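Local coordinates for protein putative methyltransferase from antibiotic biosynthesis pathway (Anabaena variabilis ATCC 29413, PDB 3EGE) that is probably an S-adenosylmethionine-dependent methyltransferase, thought to act in an antibiotic biosynthesis pathway, at residues A[38-43]-A[97-102]; A[58-63]-A[77-82]; A[142-147]-A[224-229]. All coordinates share one frame; numbering follows the deposited sequence.

Interaction 1. Residues A[38-43]-A[97-102]; sequences IADIGA and GVISIL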
# COMPACT_ATOMS: atom_id res chain seq x y z
N ILE A 38 16.93 -4.63 4.97
CA ILE A 38 15.55 -5.03 4.86
C ILE A 38 15.23 -5.56 3.46
O ILE A 38 15.87 -5.16 2.48
CB ILE A 38 14.53 -3.88 5.28
CG1 ILE A 38 14.56 -2.66 4.33
CG2 ILE A 38 14.78 -3.43 6.76
CD1 ILE A 38 13.29 -1.84 4.36
N ALA A 39 14.25 -6.46 3.39
CA ALA A 39 13.71 -6.95 2.14
C ALA A 39 12.38 -6.21 1.97
O ALA A 39 11.64 -6.05 2.95
CB ALA A 39 13.49 -8.42 2.16
N ASP A 40 12.15 -5.70 0.74
CA ASP A 40 10.90 -5.02 0.35
C ASP A 40 10.27 -5.96 -0.70
O ASP A 40 10.75 -6.03 -1.86
CB ASP A 40 11.18 -3.62 -0.22
CG ASP A 40 9.91 -2.82 -0.58
OD1 ASP A 40 8.76 -3.29 -0.35
OD2 ASP A 40 10.07 -1.68 -1.09
N ILE A 41 9.24 -6.69 -0.27
CA ILE A 41 8.58 -7.71 -1.09
C ILE A 41 7.38 -7.05 -1.73
O ILE A 41 6.50 -6.56 -1.05
CB ILE A 41 8.18 -8.96 -0.26
CG1 ILE A 41 9.38 -9.47 0.63
CG2 ILE A 41 7.60 -10.07 -1.17
CD1 ILE A 41 10.71 -9.77 -0.15
N GLY A 42 7.37 -7.04 -3.07
CA GLY A 42 6.35 -6.36 -3.86
C GLY A 42 6.72 -4.89 -3.81
O GLY A 42 5.93 -4.06 -3.37
N ALA A 43 7.93 -4.58 -4.26
CA ALA A 43 8.48 -3.23 -4.19
C ALA A 43 7.81 -2.26 -5.18
O ALA A 43 7.91 -1.02 -5.01
CB ALA A 43 10.00 -3.26 -4.41
N GLY A 97 15.11 -7.10 8.59
CA GLY A 97 13.68 -6.84 8.56
C GLY A 97 13.07 -7.02 7.17
O GLY A 97 13.77 -7.12 6.17
N VAL A 98 11.75 -7.09 7.13
CA VAL A 98 11.01 -7.32 5.92
C VAL A 98 9.79 -6.41 5.90
O VAL A 98 9.11 -6.27 6.92
CB VAL A 98 10.53 -8.80 5.85
CG1 VAL A 98 9.73 -9.07 4.55
CG2 VAL A 98 11.71 -9.80 5.97
N ILE A 99 9.53 -5.81 4.74
CA ILE A 99 8.34 -4.98 4.53
C ILE A 99 7.57 -5.36 3.25
O ILE A 99 8.14 -5.89 2.29
CB ILE A 99 8.69 -3.43 4.51
CG1 ILE A 99 9.38 -3.00 3.20
CG2 ILE A 99 9.54 -3.05 5.72
CD1 ILE A 99 9.52 -1.53 3.07
N SER A 100 6.27 -5.10 3.26
CA SER A 100 5.44 -5.15 2.03
C SER A 100 4.39 -4.05 2.18
O SER A 100 3.48 -4.14 3.03
CB SER A 100 4.81 -6.51 1.76
OG SER A 100 4.40 -6.56 0.40
N ILE A 101 4.56 -3.00 1.38
CA ILE A 101 3.74 -1.79 1.44
C ILE A 101 2.68 -1.82 0.33
O ILE A 101 2.99 -1.62 -0.84
CB ILE A 101 4.64 -0.52 1.36
CG1 ILE A 101 5.82 -0.61 2.39
CG2 ILE A 101 3.76 0.77 1.46
CD1 ILE A 101 5.43 -1.08 3.91
N LEU A 102 1.44 -2.09 0.74
CA LEU A 102 0.27 -2.19 -0.17
C LEU A 102 0.57 -3.06 -1.41
O LEU A 102 0.37 -2.64 -2.55
CB LEU A 102 -0.26 -0.79 -0.56
CG LEU A 102 -0.81 0.10 0.57
CD1 LEU A 102 -1.08 1.49 -0.00
CD2 LEU A 102 -2.08 -0.48 1.24
O HOH W 1 6.35 -2.60 -1.03
O HOH W 2 4.59 -1.64 -3.90
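Ile-41 O accepts the hydroxyl of Ser-100 at the end of a pair of parallel strands: OG stands 2.6 Å from this oxygen and tilts 24° out of the carbonyl plane. The serine reaches it because its OG lies anti to the backbone N (chi1 -163°), which swings the hydroxyl across to the other strand, where the CA-H of Ser-100 also faces the same oxygen. Before this point the backbones are zipped in parallel register. Ala-39 N donates to Gly-97 O at 2.9 Å, Ile-99 N to Ala-39 O at 2.8 Å, and Ile-41 N to Ile-99 O. Strands 37-41 and 97-101 are neighbours in the middle of the sheet, the first and fourth strands of a Rossmann-like methyltransferase fold. The turn after Ile-41 opens a glycine-rich sequence of the GxGxxG type, consistent with the cofactor-binding loop of this family. Past the last direct bond the strands separate and a water takes over. It donates to Asp-40 OD1 at 2.6 Å and to Gly-42 O at 2.8 Å, and accepts Ile-101 N. The other carboxylate oxygen, Asp-40 OD2, is bonded to Ser-49 of helix 47-53, so both ends of this buried group have a partner. Its OD1 also lies 3.6 Å from Ile-99 CG1, the aliphatic branch running past the carboxylate. On the same face Ile-38 CD1 meets Ile-99 CD1 at 4.0 Å, and helix 47-53 packs there through Leu-52. Ala-39 and Val-98 point to the opposite face; there Ile-41 CG1 touches Val-98 CG1 at 4.0 Å, and Met-117 of helix 110-120 lies against both of these side chains.

Interaction 2. Residues A[58-63]-A[77-82]; sequences FVYAVE and QVEWFT. With EDO (1,2-ethanediol), chain B.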
# COMPACT_ATOMS: atom_id res chain seq x y z
N PHE A 58 19.91 -0.63 4.06
CA PHE A 58 20.18 -1.33 2.80
C PHE A 58 18.86 -2.05 2.49
O PHE A 58 18.24 -2.59 3.41
CB PHE A 58 21.36 -2.29 2.91
CG PHE A 58 22.67 -1.59 3.14
CD1 PHE A 58 23.43 -1.14 2.05
CD2 PHE A 58 23.13 -1.35 4.44
CE1 PHE A 58 24.66 -0.48 2.26
CE2 PHE A 58 24.35 -0.69 4.66
CZ PHE A 58 25.12 -0.26 3.57
N VAL A 59 18.41 -1.98 1.23
CA VAL A 59 17.13 -2.56 0.82
C VAL A 59 17.29 -3.56 -0.33
O VAL A 59 17.91 -3.25 -1.33
CB VAL A 59 16.08 -1.47 0.38
CG1 VAL A 59 14.70 -2.12 0.12
CG2 VAL A 59 15.92 -0.38 1.43
N TYR A 60 16.74 -4.77 -0.15
CA TYR A 60 16.68 -5.77 -1.22
C TYR A 60 15.22 -5.72 -1.74
O TYR A 60 14.30 -6.23 -1.09
CB TYR A 60 17.06 -7.18 -0.73
CG TYR A 60 18.47 -7.35 -0.16
CD1 TYR A 60 19.54 -6.53 -0.55
CD2 TYR A 60 18.74 -8.42 0.72
CE1 TYR A 60 20.83 -6.72 -0.03
CE2 TYR A 60 20.04 -8.62 1.24
CZ TYR A 60 21.07 -7.77 0.86
OH TYR A 60 22.32 -7.96 1.37
N ALA A 61 15.04 -5.07 -2.89
CA ALA A 61 13.73 -4.89 -3.54
C ALA A 61 13.40 -6.10 -4.39
O ALA A 61 14.17 -6.43 -5.28
CB ALA A 61 13.73 -3.64 -4.41
N VAL A 62 12.26 -6.73 -4.12
CA VAL A 62 11.76 -7.88 -4.91
C VAL A 62 10.43 -7.46 -5.53
O VAL A 62 9.53 -7.08 -4.79
CB VAL A 62 11.61 -9.18 -4.07
CG1 VAL A 62 11.17 -10.36 -4.96
CG2 VAL A 62 12.95 -9.50 -3.33
N GLU A 63 10.34 -7.54 -6.87
CA GLU A 63 9.16 -7.16 -7.65
C GLU A 63 9.08 -8.00 -8.94
O GLU A 63 9.99 -7.91 -9.74
CB GLU A 63 9.27 -5.67 -8.04
CG GLU A 63 8.19 -5.14 -9.03
CD GLU A 63 6.78 -5.49 -8.59
OE1 GLU A 63 6.48 -5.28 -7.40
OE2 GLU A 63 6.00 -6.01 -9.41
N GLN A 77 22.20 1.94 -2.24
CA GLN A 77 21.75 1.07 -1.14
C GLN A 77 20.48 0.25 -1.44
O GLN A 77 19.91 -0.35 -0.52
CB GLN A 77 21.63 1.88 0.17
CG GLN A 77 22.98 2.31 0.82
CD GLN A 77 23.64 3.52 0.20
OE1 GLN A 77 22.99 4.39 -0.37
NE2 GLN A 77 24.97 3.61 0.32
N VAL A 78 20.04 0.21 -2.70
CA VAL A 78 18.90 -0.60 -3.12
C VAL A 78 19.40 -1.65 -4.12
O VAL A 78 20.09 -1.29 -5.08
CB VAL A 78 17.75 0.25 -3.73
CG1 VAL A 78 16.55 -0.63 -4.11
CG2 VAL A 78 17.28 1.32 -2.73
N GLU A 79 19.11 -2.93 -3.87
CA GLU A 79 19.41 -4.02 -4.81
C GLU A 79 18.09 -4.54 -5.38
O GLU A 79 17.21 -4.90 -4.63
CB GLU A 79 20.21 -5.17 -4.18
CG GLU A 79 21.60 -4.75 -3.60
CD GLU A 79 22.57 -4.14 -4.60
OE1 GLU A 79 22.35 -4.18 -5.83
OE2 GLU A 79 23.59 -3.59 -4.15
N TRP A 80 17.98 -4.58 -6.71
CA TRP A 80 16.75 -4.99 -7.37
C TRP A 80 16.76 -6.46 -7.85
O TRP A 80 17.68 -6.91 -8.58
CB TRP A 80 16.45 -4.07 -8.56
CG TRP A 80 15.01 -4.07 -8.84
CD1 TRP A 80 14.29 -4.99 -9.59
CD2 TRP A 80 14.05 -3.15 -8.30
NE1 TRP A 80 12.96 -4.65 -9.59
CE2 TRP A 80 12.77 -3.55 -8.79
CE3 TRP A 80 14.15 -2.02 -7.47
CZ2 TRP A 80 11.59 -2.85 -8.47
CZ3 TRP A 80 12.97 -1.33 -7.14
CH2 TRP A 80 11.71 -1.75 -7.65
N PHE A 81 15.72 -7.18 -7.42
CA PHE A 81 15.48 -8.57 -7.79
C PHE A 81 14.09 -8.71 -8.45
O PHE A 81 13.08 -8.25 -7.87
CB PHE A 81 15.50 -9.45 -6.53
CG PHE A 81 16.81 -9.43 -5.81
CD1 PHE A 81 17.08 -8.44 -4.87
CD2 PHE A 81 17.78 -10.39 -6.08
CE1 PHE A 81 18.32 -8.40 -4.17
CE2 PHE A 81 19.03 -10.36 -5.41
CZ PHE A 81 19.29 -9.37 -4.45
N THR A 82 14.06 -9.30 -9.65
CA THR A 82 12.81 -9.60 -10.34
C THR A 82 12.41 -11.03 -9.97
O THR A 82 13.13 -11.98 -10.24
CB THR A 82 12.87 -9.41 -11.89
OG1 THR A 82 13.24 -8.05 -12.19
CG2 THR A 82 11.49 -9.69 -12.52
C1 EDO B . 3.13 -5.93 -6.54
O1 EDO B . 4.29 -6.73 -6.36
C2 EDO B . 3.39 -4.55 -5.94
O2 EDO B . 2.87 -3.55 -6.82
O HOH W 3 11.24 -6.47 -11.55
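The six-membered ring of Trp-80 carries the methyl of Ala-61 over one face in a CH-pi contact, CB lying 3.9 Å from the ring centroid and displaced toward CE3. A water sits in plane at the indole edge, accepting NE1 at 3.2 Å while donating to Glu-63 O; it also accepts Thr-82 OG1. Glu-63 runs alongside the indole, its CB 3.7 Å from Trp-80 CZ2. On the opposite sheet face, the Phe-81 ring has Ala-61 O at its edge, in plane, and its CE1 comes within 3.9 Å of Tyr-60 CB, the two aromatic side chains pointing the same way. Near the start of the strands the Phe-58 ring meets Gln-77 CG through CE1 at 3.6 Å. Five backbone bonds in parallel register, from Val-59 N to Gln-77 O through Glu-63 N to Phe-81 O, join strand 58-62 to strand 78-81, an edge strand of the sheet, across a beta-alpha-beta unit that includes helix 66-70. Beyond them, the Glu-63 side chain bends at chi2 (51°) and leads its carboxylate away: OE1 takes Gly-44 N and O1 of a 1,2-ethanediol probably from the crystallisation liquor (2.8 Å), and OE2 takes Ser-65 N. An acid at the end of this strand, beside the glycine-rich turn, is consistent with the residue that binds the ribose hydroxyls of S-adenosylmethionine in related enzymes.

Interaction 3. Residues A[142-147]-A[224-229]; sequences YDYFPF and ELLTAD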
# COMPACT_ATOMS: atom_id res chain seq x y z
N TYR A 142 -16.80 5.64 -3.46
CA TYR A 142 -17.36 4.41 -4.03
C TYR A 142 -18.75 4.55 -4.62
O TYR A 142 -19.19 3.65 -5.32
CB TYR A 142 -17.28 3.25 -3.05
CG TYR A 142 -15.91 3.17 -2.41
CD1 TYR A 142 -14.75 3.05 -3.18
CD2 TYR A 142 -15.78 3.23 -1.01
CE1 TYR A 142 -13.49 3.00 -2.57
CE2 TYR A 142 -14.57 3.18 -0.42
CZ TYR A 142 -13.42 3.06 -1.19
OH TYR A 142 -12.24 3.03 -0.52
N ASP A 143 -19.42 5.66 -4.33
CA ASP A 143 -20.68 5.97 -4.97
C ASP A 143 -20.49 6.43 -6.44
O ASP A 143 -21.44 6.42 -7.21
CB ASP A 143 -21.40 7.06 -4.23
CG ASP A 143 -21.69 6.70 -2.82
OD1 ASP A 143 -21.70 5.50 -2.47
OD2 ASP A 143 -21.90 7.67 -2.07
N TYR A 144 -19.29 6.89 -6.78
CA TYR A 144 -18.92 7.26 -8.14
C TYR A 144 -18.08 6.21 -8.85
O TYR A 144 -18.21 6.07 -10.08
CB TYR A 144 -18.16 8.60 -8.15
CG TYR A 144 -18.98 9.74 -7.64
CD1 TYR A 144 -19.81 10.49 -8.50
CD2 TYR A 144 -18.93 10.10 -6.29
CE1 TYR A 144 -20.58 11.56 -8.00
CE2 TYR A 144 -19.67 11.16 -5.79
CZ TYR A 144 -20.49 11.89 -6.65
OH TYR A 144 -21.20 12.94 -6.12
N PHE A 145 -17.22 5.52 -8.10
CA PHE A 145 -16.29 4.51 -8.64
C PHE A 145 -16.40 3.18 -7.87
O PHE A 145 -15.50 2.82 -7.10
CB PHE A 145 -14.86 5.07 -8.61
CG PHE A 145 -14.71 6.38 -9.36
CD1 PHE A 145 -14.97 6.45 -10.72
CD2 PHE A 145 -14.33 7.56 -8.69
CE1 PHE A 145 -14.84 7.66 -11.42
CE2 PHE A 145 -14.22 8.78 -9.37
CZ PHE A 145 -14.46 8.82 -10.74
N PRO A 146 -17.51 2.43 -8.10
CA PRO A 146 -17.75 1.17 -7.31
C PRO A 146 -16.69 0.08 -7.45
O PRO A 146 -16.48 -0.71 -6.52
CB PRO A 146 -19.12 0.69 -7.83
CG PRO A 146 -19.25 1.31 -9.18
CD PRO A 146 -18.58 2.66 -9.08
N PHE A 147 -16.06 0.05 -8.63
CA PHE A 147 -14.98 -0.89 -8.91
C PHE A 147 -13.83 -0.85 -7.91
O PHE A 147 -13.24 -1.90 -7.62
CB PHE A 147 -14.46 -0.73 -10.34
CG PHE A 147 -14.06 0.67 -10.70
CD1 PHE A 147 -12.78 1.15 -10.38
CD2 PHE A 147 -14.97 1.51 -11.36
CE1 PHE A 147 -12.42 2.47 -10.70
CE2 PHE A 147 -14.61 2.82 -11.69
CZ PHE A 147 -13.34 3.29 -11.36
N GLU A 224 -18.37 11.60 -15.26
CA GLU A 224 -19.45 12.51 -15.65
C GLU A 224 -20.30 12.92 -14.46
O GLU A 224 -20.61 14.10 -14.29
CB GLU A 224 -20.36 11.90 -16.75
CG GLU A 224 -19.70 11.81 -18.13
CD GLU A 224 -20.50 10.96 -19.14
OE1 GLU A 224 -20.95 9.85 -18.79
OE2 GLU A 224 -20.64 11.38 -20.29
N LEU A 225 -20.66 11.94 -13.65
CA LEU A 225 -21.48 12.16 -12.44
C LEU A 225 -20.70 12.97 -11.40
O LEU A 225 -21.25 13.89 -10.79
CB LEU A 225 -21.93 10.81 -11.89
CG LEU A 225 -23.14 10.65 -10.97
CD1 LEU A 225 -24.46 11.11 -11.63
CD2 LEU A 225 -23.19 9.15 -10.59
N LEU A 226 -19.43 12.64 -11.19
CA LEU A 226 -18.59 13.42 -10.27
C LEU A 226 -18.48 14.90 -10.71
O LEU A 226 -18.69 15.80 -9.90
CB LEU A 226 -17.20 12.79 -10.09
CG LEU A 226 -16.27 13.42 -9.04
CD1 LEU A 226 -16.98 13.65 -7.67
CD2 LEU A 226 -15.00 12.57 -8.89
N THR A 227 -18.22 15.11 -12.01
CA THR A 227 -18.09 16.45 -12.61
C THR A 227 -19.37 17.28 -12.45
O THR A 227 -19.32 18.44 -12.07
CB THR A 227 -17.68 16.35 -14.11
OG1 THR A 227 -16.47 15.59 -14.22
CG2 THR A 227 -17.49 17.72 -14.75
N ALA A 228 -20.52 16.67 -12.73
CA ALA A 228 -21.82 17.33 -12.57
C ALA A 228 -22.06 17.69 -11.10
O ALA A 228 -22.37 18.84 -10.79
CB ALA A 228 -22.96 16.45 -13.09
N ASP A 229 -21.89 16.71 -10.20
CA ASP A 229 -22.09 16.92 -8.76
C ASP A 229 -21.19 18.00 -8.16
O ASP A 229 -21.63 18.75 -7.29
CB ASP A 229 -21.96 15.61 -7.95
CG ASP A 229 -23.18 14.70 -8.09
OD1 ASP A 229 -24.17 15.03 -8.76
OD2 ASP A 229 -23.14 13.60 -7.49
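With CG anti to its carbonyl carbon (chi1 -62°), Tyr-144 sends its ring out from the loop to helix 216-231, where Asp-229, turned the same way about its first torsion (chi1 -75°), brings a carboxylate to the phenol. Tyr-144 OH donates to Asp-229 OD2 at 2.5 Å as modelled, so short that the exact length is doubtful, and this oxygen lies at the ring edge, near the ring plane. The carboxylate is turned steeply to the ring, the two planes standing 78° apart. OD2 also forms a salt bridge with Lys-238, so one oxygen takes a hydroxyl and a charge. That pairing would be expected to favour the ionised carboxylate in this buried place. The ring itself is laid against the helix. Leu-226 CD1 sits over the centre of one face in a CH-pi contact, 4.0 Å from the centroid and almost straight above it. Along the ring, CD1 of Tyr-144 approaches Leu-226 N at 3.5 Å and Leu-225 CB at 4.0 Å, packing on the helix backbone as well as on its side chains. Phe-145 adds a smaller apolar contact: its CE2 lies 3.9 Å from Leu-226 CD2, and the two side chains cross at about a right angle. Leu-226 thus divides its two methyl branches between consecutive aromatic residues. Phe-145 further meets Phe-211 edge-to-face and packs on Leu-223 of the same helix as Leu-226. Here the loop leading into helix 146-153 docks on helix 216-231, while helix 234-239 touches Tyr-144 through Trp-235, Lys-238 and Tyr-239.

Interactions 1 and 2 belong to one sheet: strands 37-41 and 58-62 are adjacent, and Gly-42 N lies 2.8 Å from Val-62 O, a probable hydrogen bond between the two contacts. Interaction 2 is nested within the chain loop closed by interaction 1. The buried centre of the sheet holds interaction 1, whose side chains are mostly aliphatic, with a serine hydroxyl and a buried aspartate; interaction 2 lies at the edge, partly exposed, and uses aromatic rings. Interaction 3 stands apart, its centre about 33 Å from that of interaction 1 and about 38 Å from that of interaction 2, across the chain's centre. It too is buried, but joins a loop to a helix through side chains rather than a ladder of backbone bonds.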